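Local coordinates for M152 protein (Murid herpesvirus 1, PDB 4G59), which probably acts as a viral immune-evasion glycoprotein with an MHC class I-like fold, engaging host proteins that would otherwise mark infected cells for immune attack, at residues I85-K90 against A146-G151; R182-S187 against T256-T261; L207-S212 against K221-Y226. One frame throughout, in Å; residues are numbered along the deposited sequence.

Interaction 1: I85-K90 against A146-G151; sequences IMNVFK and ARYGQG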
loop_
_atom_site.group_PDB
_atom_site.type_symbol
_atom_site.label_atom_id
_atom_site.label_comp_id
_atom_site.label_asym_id
_atom_site.label_seq_id
_atom_site.Cartn_x
_atom_site.Cartn_y
_atom_site.Cartn_z
ATOM N N ILE B 85 -20.214 -10.576 3.096
ATOM C CA ILE B 85 -19.706 -11.045 1.810
ATOM C C ILE B 85 -20.497 -12.247 1.268
ATOM O O ILE B 85 -20.929 -12.241 0.104
ATOM C CB ILE B 85 -18.192 -11.369 1.889
ATOM C CG1 ILE B 85 -17.368 -10.092 1.759
ATOM C CG2 ILE B 85 -17.793 -12.366 0.806
ATOM C CD1 ILE B 85 -17.566 -9.381 0.431
ATOM N N MET B 86 -20.695 -13.261 2.113
ATOM C CA MET B 86 -21.442 -14.457 1.724
ATOM C C MET B 86 -22.918 -14.166 1.397
ATOM O O MET B 86 -23.404 -14.555 0.338
ATOM C CB MET B 86 -21.335 -15.552 2.796
ATOM C CG MET B 86 -19.923 -16.097 3.024
ATOM S SD MET B 86 -19.081 -16.689 1.535
ATOM C CE MET B 86 -19.902 -18.260 1.266
ATOM N N ASN B 87 -23.617 -13.479 2.301
ATOM C CA ASN B 87 -25.046 -13.185 2.144
ATOM C C ASN B 87 -25.424 -12.176 1.054
ATOM O O ASN B 87 -26.532 -12.229 0.530
ATOM C CB ASN B 87 -25.650 -12.713 3.471
ATOM C CG ASN B 87 -25.496 -13.730 4.584
ATOM O OD1 ASN B 87 -25.105 -14.873 4.350
ATOM N ND2 ASN B 87 -25.814 -13.316 5.808
ATOM N N VAL B 88 -24.524 -11.251 0.731
ATOM C CA VAL B 88 -24.844 -10.195 -0.222
ATOM C C VAL B 88 -24.057 -10.310 -1.521
ATOM O O VAL B 88 -24.633 -10.256 -2.606
ATOM C CB VAL B 88 -24.655 -8.781 0.380
ATOM C CG1 VAL B 88 -25.044 -7.696 -0.642
ATOM C CG2 VAL B 88 -25.479 -8.633 1.649
ATOM N N PHE B 89 -22.741 -10.250 -1.429
ATOM C CA PHE B 89 -21.925 -10.392 -2.625
ATOM C C PHE B 89 -21.824 -11.793 -3.219
ATOM O O PHE B 89 -21.901 -11.978 -4.424
ATOM C CB PHE B 89 -20.591 -9.688 -2.455
ATOM C CG PHE B 89 -20.705 -8.206 -2.584
ATOM C CD1 PHE B 89 -20.600 -7.603 -3.818
ATOM C CD2 PHE B 89 -20.977 -7.422 -1.486
ATOM C CE1 PHE B 89 -20.723 -6.251 -3.948
ATOM C CE2 PHE B 89 -21.106 -6.067 -1.616
ATOM C CZ PHE B 89 -20.980 -5.481 -2.852
ATOM N N LYS B 90 -21.622 -12.768 -2.348
ATOM C CA LYS B 90 -21.612 -14.178 -2.703
ATOM C C LYS B 90 -20.334 -14.566 -3.415
ATOM O O LYS B 90 -20.126 -15.717 -3.746
ATOM C CB LYS B 90 -22.837 -14.546 -3.526
ATOM C CG LYS B 90 -24.058 -14.756 -2.681
ATOM C CD LYS B 90 -25.297 -14.846 -3.527
ATOM C CE LYS B 90 -26.506 -15.152 -2.673
ATOM N NZ LYS B 90 -26.652 -14.191 -1.555
ATOM N N ALA B 146 -25.774 -0.100 1.550
ATOM C CA ALA B 146 -25.943 0.985 2.496
ATOM C C ALA B 146 -26.156 0.439 3.903
ATOM O O ALA B 146 -25.620 0.974 4.881
ATOM C CB ALA B 146 -27.110 1.864 2.074
ATOM N N ARG B 147 -26.946 -0.622 4.016
ATOM C CA ARG B 147 -27.324 -1.120 5.341
ATOM C C ARG B 147 -26.109 -1.759 6.013
ATOM O O ARG B 147 -25.926 -1.668 7.240
ATOM C CB ARG B 147 -28.568 -2.040 5.269
ATOM C CG ARG B 147 -28.321 -3.557 5.249
ATOM C CD ARG B 147 -29.638 -4.391 5.100
ATOM N NE ARG B 147 -30.322 -4.207 3.807
ATOM C CZ ARG B 147 -31.447 -3.503 3.634
ATOM N NH1 ARG B 147 -32.039 -2.911 4.671
ATOM N NH2 ARG B 147 -31.985 -3.383 2.428
ATOM N N TYR B 148 -25.245 -2.364 5.201
ATOM C CA TYR B 148 -24.013 -2.930 5.734
ATOM C C TYR B 148 -22.950 -1.854 5.969
ATOM O O TYR B 148 -21.999 -2.066 6.743
ATOM C CB TYR B 148 -23.511 -4.067 4.851
ATOM C CG TYR B 148 -24.214 -5.362 5.167
ATOM C CD1 TYR B 148 -23.755 -6.189 6.181
ATOM C CD2 TYR B 148 -25.352 -5.750 4.467
ATOM C CE1 TYR B 148 -24.402 -7.374 6.484
ATOM C CE2 TYR B 148 -26.006 -6.927 4.765
ATOM C CZ TYR B 148 -25.530 -7.739 5.775
ATOM O OH TYR B 148 -26.187 -8.914 6.073
ATOM N N GLY B 149 -23.141 -0.696 5.329
ATOM C CA GLY B 149 -22.332 0.483 5.594
ATOM C C GLY B 149 -22.414 0.962 7.040
ATOM O O GLY B 149 -21.590 1.753 7.507
ATOM N N GLN B 150 -23.406 0.486 7.772
ATOM C CA GLN B 150 -23.490 0.841 9.179
ATOM C C GLN B 150 -22.372 0.199 9.982
ATOM O O GLN B 150 -22.024 0.664 11.065
ATOM C CB GLN B 150 -24.843 0.449 9.754
ATOM C CG GLN B 150 -25.945 1.382 9.363
ATOM C CD GLN B 150 -27.233 1.008 10.038
ATOM O OE1 GLN B 150 -27.255 0.143 10.917
ATOM N NE2 GLN B 150 -28.319 1.649 9.633
ATOM N N GLY B 151 -21.813 -0.872 9.442
ATOM C CA GLY B 151 -20.739 -1.564 10.107
ATOM C C GLY B 151 -21.322 -2.329 11.263
ATOM O O GLY B 151 -22.539 -2.343 11.434
#

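Interaction 2: R182-S187 against T256-T261; sequences RHNEYS and TGWYAT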
loop_
_atom_site.group_PDB
_atom_site.type_symbol
_atom_site.label_atom_id
_atom_site.label_comp_id
_atom_site.label_asym_id
_atom_site.label_seq_id
_atom_site.Cartn_x
_atom_site.Cartn_y
_atom_site.Cartn_z
ATOM N N ARG B 182 16.757 13.676 15.490
ATOM C CA ARG B 182 18.175 13.316 15.501
ATOM C C ARG B 182 18.376 11.834 15.770
ATOM O O ARG B 182 19.466 11.322 15.561
ATOM C CB ARG B 182 18.984 14.188 16.488
ATOM C CG ARG B 182 18.822 15.672 16.179
ATOM C CD ARG B 182 19.575 16.622 17.100
ATOM N NE ARG B 182 19.601 17.940 16.459
ATOM C CZ ARG B 182 18.569 18.776 16.436
ATOM N NH1 ARG B 182 17.422 18.453 17.041
ATOM N NH2 ARG B 182 18.686 19.937 15.810
ATOM N N HIS B 183 17.326 11.140 16.199
ATOM C CA HIS B 183 17.459 9.711 16.464
ATOM C C HIS B 183 17.198 8.872 15.216
ATOM O O HIS B 183 17.492 7.680 15.192
ATOM C CB HIS B 183 16.557 9.264 17.617
ATOM C CG HIS B 183 16.972 9.797 18.949
ATOM N ND1 HIS B 183 16.705 9.142 20.129
ATOM C CD2 HIS B 183 17.631 10.932 19.288
ATOM C CE1 HIS B 183 17.178 9.851 21.142
ATOM N NE2 HIS B 183 17.740 10.942 20.656
ATOM N N ASN B 184 16.647 9.497 14.181
ATOM C CA ASN B 184 16.321 8.783 12.967
ATOM C C ASN B 184 17.558 8.665 12.076
ATOM O O ASN B 184 18.514 9.424 12.235
ATOM C CB ASN B 184 15.204 9.530 12.242
ATOM C CG ASN B 184 13.930 9.693 13.099
ATOM O OD1 ASN B 184 13.649 8.889 13.985
ATOM N ND2 ASN B 184 13.147 10.740 12.791
ATOM N N GLU B 185 17.551 7.722 11.137
ATOM C CA GLU B 185 18.682 7.608 10.204
ATOM C C GLU B 185 18.265 8.033 8.796
ATOM O O GLU B 185 17.247 7.563 8.270
ATOM C CB GLU B 185 19.241 6.179 10.166
ATOM C CG GLU B 185 20.232 5.882 9.020
ATOM C CD GLU B 185 20.508 4.381 8.849
ATOM O OE1 GLU B 185 21.092 3.753 9.763
ATOM O OE2 GLU B 185 20.134 3.830 7.792
ATOM N N TYR B 186 19.059 8.912 8.193
ATOM C CA TYR B 186 18.764 9.438 6.871
ATOM C C TYR B 186 19.818 8.963 5.881
ATOM O O TYR B 186 20.985 8.827 6.238
ATOM C CB TYR B 186 18.768 10.949 6.921
ATOM C CG TYR B 186 17.887 11.533 8.000
ATOM C CD1 TYR B 186 16.592 11.925 7.720
ATOM C CD2 TYR B 186 18.354 11.708 9.292
ATOM C CE1 TYR B 186 15.769 12.469 8.708
ATOM C CE2 TYR B 186 17.539 12.247 10.285
ATOM C CZ TYR B 186 16.248 12.640 9.971
ATOM O OH TYR B 186 15.413 13.174 10.921
ATOM N N SER B 187 19.409 8.683 4.644
ATOM C CA SER B 187 20.370 8.253 3.614
ATOM C C SER B 187 19.908 8.614 2.199
ATOM O O SER B 187 18.714 8.795 1.952
ATOM C CB SER B 187 20.671 6.753 3.731
ATOM O OG SER B 187 19.538 5.942 3.513
ATOM N N THR B 256 4.582 16.712 14.291
ATOM C CA THR B 256 4.985 17.325 15.554
ATOM C C THR B 256 5.720 18.649 15.365
ATOM O O THR B 256 6.069 19.309 16.347
ATOM C CB THR B 256 5.815 16.385 16.405
ATOM O OG1 THR B 256 7.022 16.069 15.706
ATOM C CG2 THR B 256 5.046 15.134 16.667
ATOM N N GLY B 257 5.957 19.043 14.118
ATOM C CA GLY B 257 6.368 20.414 13.857
ATOM C C GLY B 257 7.803 20.650 13.447
ATOM O O GLY B 257 8.199 21.780 13.175
ATOM N N TRP B 258 8.589 19.590 13.399
ATOM C CA TRP B 258 9.923 19.686 12.852
ATOM C C TRP B 258 9.951 19.213 11.398
ATOM O O TRP B 258 9.070 18.463 10.974
ATOM C CB TRP B 258 10.887 18.875 13.708
ATOM C CG TRP B 258 10.632 17.391 13.715
ATOM C CD1 TRP B 258 9.932 16.680 14.653
ATOM C CD2 TRP B 258 11.109 16.431 12.752
ATOM N NE1 TRP B 258 9.947 15.343 14.328
ATOM C CE2 TRP B 258 10.665 15.163 13.172
ATOM C CE3 TRP B 258 11.875 16.528 11.584
ATOM C CZ2 TRP B 258 10.952 13.993 12.454
ATOM C CZ3 TRP B 258 12.162 15.365 10.869
ATOM C CH2 TRP B 258 11.704 14.115 11.309
ATOM N N TYR B 259 10.945 19.665 10.626
ATOM C CA TYR B 259 11.197 19.081 9.316
ATOM C C TYR B 259 12.684 19.038 9.057
ATOM O O TYR B 259 13.434 19.839 9.624
ATOM C CB TYR B 259 10.452 19.820 8.204
ATOM C CG TYR B 259 10.882 21.244 7.958
ATOM C CD1 TYR B 259 11.851 21.546 7.006
ATOM C CD2 TYR B 259 10.292 22.295 8.650
ATOM C CE1 TYR B 259 12.230 22.858 6.761
ATOM C CE2 TYR B 259 10.669 23.608 8.414
ATOM C CZ TYR B 259 11.637 23.882 7.472
ATOM O OH TYR B 259 12.003 25.187 7.248
ATOM N N ALA B 260 13.116 18.097 8.215
ATOM C CA ALA B 260 14.529 17.966 7.888
ATOM C C ALA B 260 14.729 18.061 6.386
ATOM O O ALA B 260 13.923 17.548 5.604
ATOM C CB ALA B 260 15.076 16.652 8.402
ATOM N N THR B 261 15.803 18.723 5.971
ATOM C CA THR B 261 16.145 18.739 4.558
ATOM C C THR B 261 17.288 17.751 4.401
ATOM O O THR B 261 18.187 17.685 5.267
ATOM C CB THR B 261 16.573 20.135 4.076
ATOM O OG1 THR B 261 17.690 20.568 4.855
ATOM C CG2 THR B 261 15.457 21.131 4.268
#

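Interaction 3: L207-S212 against K221-Y226; sequences LAYNIS and KYMRMY. With NAG (2-acetamido-2-deoxy-beta-D-glucopyranose), chain F.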
loop_
_atom_site.group_PDB
_atom_site.type_symbol
_atom_site.label_atom_id
_atom_site.label_comp_id
_atom_site.label_asym_id
_atom_site.label_seq_id
_atom_site.Cartn_x
_atom_site.Cartn_y
_atom_site.Cartn_z
ATOM N N LEU B 207 4.938 8.285 13.102
ATOM C CA LEU B 207 4.180 9.492 12.757
ATOM C C LEU B 207 3.831 9.531 11.272
ATOM O O LEU B 207 4.477 8.863 10.446
ATOM C CB LEU B 207 4.945 10.755 13.167
ATOM C CG LEU B 207 5.081 10.957 14.673
ATOM C CD1 LEU B 207 6.199 11.937 15.023
ATOM C CD2 LEU B 207 3.719 11.421 15.242
ATOM N N ALA B 208 2.801 10.302 10.926
ATOM C CA ALA B 208 2.442 10.454 9.515
ATOM C C ALA B 208 3.374 11.433 8.819
ATOM O O ALA B 208 3.000 12.555 8.526
ATOM C CB ALA B 208 1.000 10.879 9.348
ATOM N N TYR B 209 4.594 10.995 8.552
ATOM C CA TYR B 209 5.575 11.856 7.927
ATOM C C TYR B 209 5.207 12.149 6.486
ATOM O O TYR B 209 4.555 11.353 5.806
ATOM C CB TYR B 209 6.956 11.202 7.951
ATOM C CG TYR B 209 7.450 10.802 9.325
ATOM C CD1 TYR B 209 8.052 11.723 10.173
ATOM C CD2 TYR B 209 7.351 9.486 9.754
ATOM C CE1 TYR B 209 8.528 11.334 11.432
ATOM C CE2 TYR B 209 7.814 9.092 10.994
ATOM C CZ TYR B 209 8.389 10.012 11.828
ATOM O OH TYR B 209 8.839 9.585 13.058
ATOM N N ASN B 210 5.628 13.320 6.026
ATOM C CA ASN B 210 5.444 13.697 4.641
ATOM C C ASN B 210 6.802 13.973 4.016
ATOM O O ASN B 210 7.572 14.792 4.517
ATOM C CB ASN B 210 4.549 14.932 4.532
ATOM C CG ASN B 210 4.317 15.359 3.096
ATOM O OD1 ASN B 210 4.820 14.735 2.162
ATOM N ND2 ASN B 210 3.552 16.429 2.913
ATOM N N ILE B 211 7.088 13.294 2.913
ATOM C CA ILE B 211 8.326 13.515 2.188
ATOM C C ILE B 211 7.987 14.097 0.807
ATOM O O ILE B 211 7.102 13.589 0.110
ATOM C CB ILE B 211 9.137 12.216 2.082
ATOM C CG1 ILE B 211 10.432 12.431 1.323
ATOM C CG2 ILE B 211 8.357 11.132 1.402
ATOM C CD1 ILE B 211 11.472 11.341 1.651
ATOM N N SER B 212 8.661 15.181 0.439
ATOM C CA SER B 212 8.429 15.838 -0.831
ATOM C C SER B 212 9.735 16.537 -1.200
ATOM O O SER B 212 10.680 16.538 -0.399
ATOM C CB SER B 212 7.273 16.835 -0.714
ATOM O OG SER B 212 7.629 17.941 0.104
ATOM N N LYS B 221 6.616 8.101 -3.226
ATOM C CA LYS B 221 6.953 7.905 -1.819
ATOM C C LYS B 221 6.047 6.860 -1.230
ATOM O O LYS B 221 4.942 6.639 -1.738
ATOM C CB LYS B 221 6.780 9.197 -1.019
ATOM C CG LYS B 221 5.585 10.018 -1.436
ATOM C CD LYS B 221 5.048 10.888 -0.313
ATOM C CE LYS B 221 4.149 11.987 -0.882
ATOM N NZ LYS B 221 4.875 12.931 -1.796
ATOM N N TYR B 222 6.494 6.241 -0.139
ATOM C CA TYR B 222 5.673 5.259 0.555
ATOM C C TYR B 222 6.297 5.024 1.913
ATOM O O TYR B 222 7.411 5.493 2.158
ATOM C CB TYR B 222 5.639 3.956 -0.242
ATOM C CG TYR B 222 7.010 3.500 -0.688
ATOM C CD1 TYR B 222 7.888 2.905 0.207
ATOM C CD2 TYR B 222 7.426 3.666 -2.001
ATOM C CE1 TYR B 222 9.145 2.486 -0.185
ATOM C CE2 TYR B 222 8.680 3.255 -2.408
ATOM C CZ TYR B 222 9.532 2.662 -1.497
ATOM O OH TYR B 222 10.782 2.248 -1.883
ATOM N N MET B 223 5.599 4.309 2.793
ATOM C CA MET B 223 6.141 3.921 4.102
ATOM C C MET B 223 6.104 2.399 4.233
ATOM O O MET B 223 5.215 1.746 3.696
ATOM C CB MET B 223 5.366 4.555 5.274
ATOM C CG MET B 223 5.551 6.061 5.461
ATOM S SD MET B 223 4.637 6.738 6.890
ATOM C CE MET B 223 5.524 5.962 8.232
ATOM N N ARG B 224 7.071 1.830 4.946
ATOM C CA ARG B 224 7.066 0.396 5.237
ATOM C C ARG B 224 7.134 0.169 6.739
ATOM O O ARG B 224 7.922 0.827 7.435
ATOM C CB ARG B 224 8.250 -0.296 4.555
ATOM C CG ARG B 224 8.320 -0.090 3.052
ATOM C CD ARG B 224 7.168 -0.785 2.353
ATOM N NE ARG B 224 7.293 -0.728 0.891
ATOM C CZ ARG B 224 6.348 -0.263 0.083
ATOM N NH1 ARG B 224 5.208 0.177 0.580
ATOM N NH2 ARG B 224 6.535 -0.239 -1.219
ATOM N N MET B 225 6.329 -0.760 7.242
ATOM C CA MET B 225 6.372 -1.111 8.660
ATOM C C MET B 225 6.971 -2.504 8.779
ATOM O O MET B 225 6.555 -3.419 8.050
ATOM C CB MET B 225 4.956 -1.102 9.262
ATOM C CG MET B 225 4.953 -1.071 10.795
ATOM S SD MET B 225 3.290 -1.400 11.407
ATOM C CE MET B 225 2.451 -0.430 10.249
ATOM N N TYR B 226 7.945 -2.675 9.669
ATOM C CA TYR B 226 8.605 -3.974 9.848
ATOM C C TYR B 226 8.359 -4.585 11.227
ATOM O O TYR B 226 7.676 -3.997 12.057
ATOM C CB TYR B 226 10.123 -3.855 9.652
ATOM C CG TYR B 226 10.509 -3.384 8.281
ATOM C CD1 TYR B 226 10.642 -4.280 7.236
ATOM C CD2 TYR B 226 10.751 -2.034 8.030
ATOM C CE1 TYR B 226 10.985 -3.849 5.981
ATOM C CE2 TYR B 226 11.104 -1.599 6.775
ATOM C CZ TYR B 226 11.211 -2.510 5.758
ATOM O OH TYR B 226 11.558 -2.085 4.504
HETATM C C1 NAG F . 2.328 16.617 2.277
HETATM C C2 NAG F . 1.474 17.309 3.332
HETATM C C3 NAG F . 0.103 17.605 2.745
HETATM C C4 NAG F . 0.308 18.456 1.505
HETATM C C5 NAG F . 1.185 17.675 0.535
HETATM C C6 NAG F . 1.377 18.439 -0.769
HETATM C C7 NAG F . 1.855 16.842 5.681
HETATM C C8 NAG F . 1.661 15.890 6.824
HETATM N N2 NAG F . 1.348 16.472 4.508
HETATM O O3 NAG F . -0.679 18.306 3.683
HETATM O O4 NAG F . -0.936 18.736 0.906
HETATM O O5 NAG F . 2.437 17.460 1.146
HETATM O O6 NAG F . 2.224 17.705 -1.624
HETATM O O7 NAG F . 2.457 17.902 5.846
#

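Interaction 1: I85-K90 against A146-G151
Tyr148 and Val88 make nearly all of this contact, a ring from the helix 142-148 meeting a methyl near the end of the helix 68-89. Along 146-151, Ala146 and Arg147 face other partners: Ala146 rests on Val128 and Thr130, and Arg147 forms a salt bridge with Asp144. Tyr148 is the residue that reaches across. Its CG sits anti to the carbonyl carbon (chi1 -82°), which sends the ring toward the end of the longer helix. There Tyr148 CE2 lies 3.6 Å from Val88 CG2, and CD2 of Tyr148 lies 4.0 Å from the same methyl, which approaches the ring obliquely. Farther out, the Tyr148 hydroxyl OH stays 4.4 Å from Asn87 ND2, too far for a hydrogen bond. Tyr84, one helical turn before Val88, stacks on the Tyr148 ring, and Val140 packs on Val88. After Tyr148 the chain makes a type I turn, closed by Gly151 N bonding to Tyr148 O at 3.0 Å, with positive phi at Gly151. With no hydrogen bond and no charge pair between 85-90 and 146-151, the contact is apolar packing: a small patch at the surface, with little directional preference of its own.

Interaction 2: R182-S187 against T256-T261
Trp258 receives two side chains from the 182-187 segment, Asn184 and Tyr186, while Ala260 is met by one ring carbon of Tyr186. Van der Waals contacts come first: both side chains touch the six-membered ring of the indole obliquely. Tyr186 OH comes in from the opposite direction and stops 3.8 Å from CH2 of Trp258. Beside it, ND2 of Asn184 lies 3.9 Å from CZ2 of Trp258, the amide and indole planes turned 45° to each other. Tyr186 CE1 touches the methyl CB of Ala260 at 4.3 Å, so the phenol spans Trp258 and Ala260, two residues apart and on the same face of the chain. Trp258 takes the crowded position between backbone N and carbonyl carbon (chi1 65°), and this lays its ring over toward the opposing strand.

The polar groups find their bonds outside the pair of segments. Trp258 NE1 donates to Asp179 OD1, Asn184 OD1 pairs with Thr203 OG1, and the Tyr186 hydroxyl bonds to Pro181 O. These bonds help orient the indole and the amide and satisfy the polar ends beside an apolar contact.

Backbone bonds of the two strands go to neighbours in their own sheets: Glu185 and Ser187 pair with Arg202 and Thr200, whereas Tyr259 and Ala260 pair with Phe10 and Ile252. Between the two strands there are none, and their closest CA atoms, those of Tyr186 and Ala260, are 9.6 Å apart. Ile252 and Met201, which also touch the Tyr186 side chain, come from the two different sheets. That spacing and the interleaved side chains are those of two sheets packed face to face, the interior of a beta sandwich, consistent with the immunoglobulin-like domain that follows the platform in MHC class I molecules.

Interaction 3: L207-S212 against K221-Y226
Ile211 and Lys221 form the close end of this contact, with their side chains sliding past each other in opposite directions. The Ile211 methyl CG2 lies 3.5 Å from Lys221 CB and also 3.7 Å from Lys221 CD, so the aliphatic stem of the exposed lysine runs along this methyl, covering buried Ile211 from the solvent side. With CG between its backbone N and carbonyl carbon and a bend at chi4 (-63°), the lysine brings its amine back over the strand. There Lys221 NZ bonds to Ile211 O at 3.0 Å, and the C=O...N angle of 168° puts the donor nearly in line with the carbonyl. Behind this pair, Ile252 and Ala235 close over Ile211 from the two sheets.

Farther along, the fit is slacker. Met223 folds at chi3, and its CE comes 3.8 Å from Leu207 O. Met223 CE meets buried Tyr209 at the ring's edge, 4.3 Å from CD2. Asn210 points its CB away, though OD1 comes to 4.2 Å from Lys221 CE, and its ND2 carries the N-linked sugar, joined to NAG C1 at 1.4 Å. Beyond Met223, Arg224 forms a salt bridge with an acidic side chain of the other protein chain.

The touching parts run 161° apart, close to antiparallel, yet share no backbone bonds, because 210-213 and 220-225 are edge strands of different sheets. The chain between them crosses from one sheet to the other, as the C-to-D connection does in constant-type immunoglobulin domains, whose A-B-E-D sheet the order 185-191, 196-203, 231-238, 220-225 matches.

Interactions 2 and 3 belong to one beta sandwich: each spans from the sheet holding 258-264 and 210-213 to the sheet holding 185-191 and 220-225. Interaction 2, partly buried, joins edge strand 185-191 to inner strand 258-264; interaction 3, buried, joins two edge strands. They touch each other, Trp258 CZ2 lying 3.7 Å from Tyr209 CE1, so the packing is continuous. Interaction 3 adds a lysine bond to its apolar contacts, whereas the polar groups of interaction 2 bond to residues outside it. Interaction 1 stands apart, its centre 44 Å from that of interaction 2 and across the chain's centre: a shallow surface contact between two helices of the MHC-like platform.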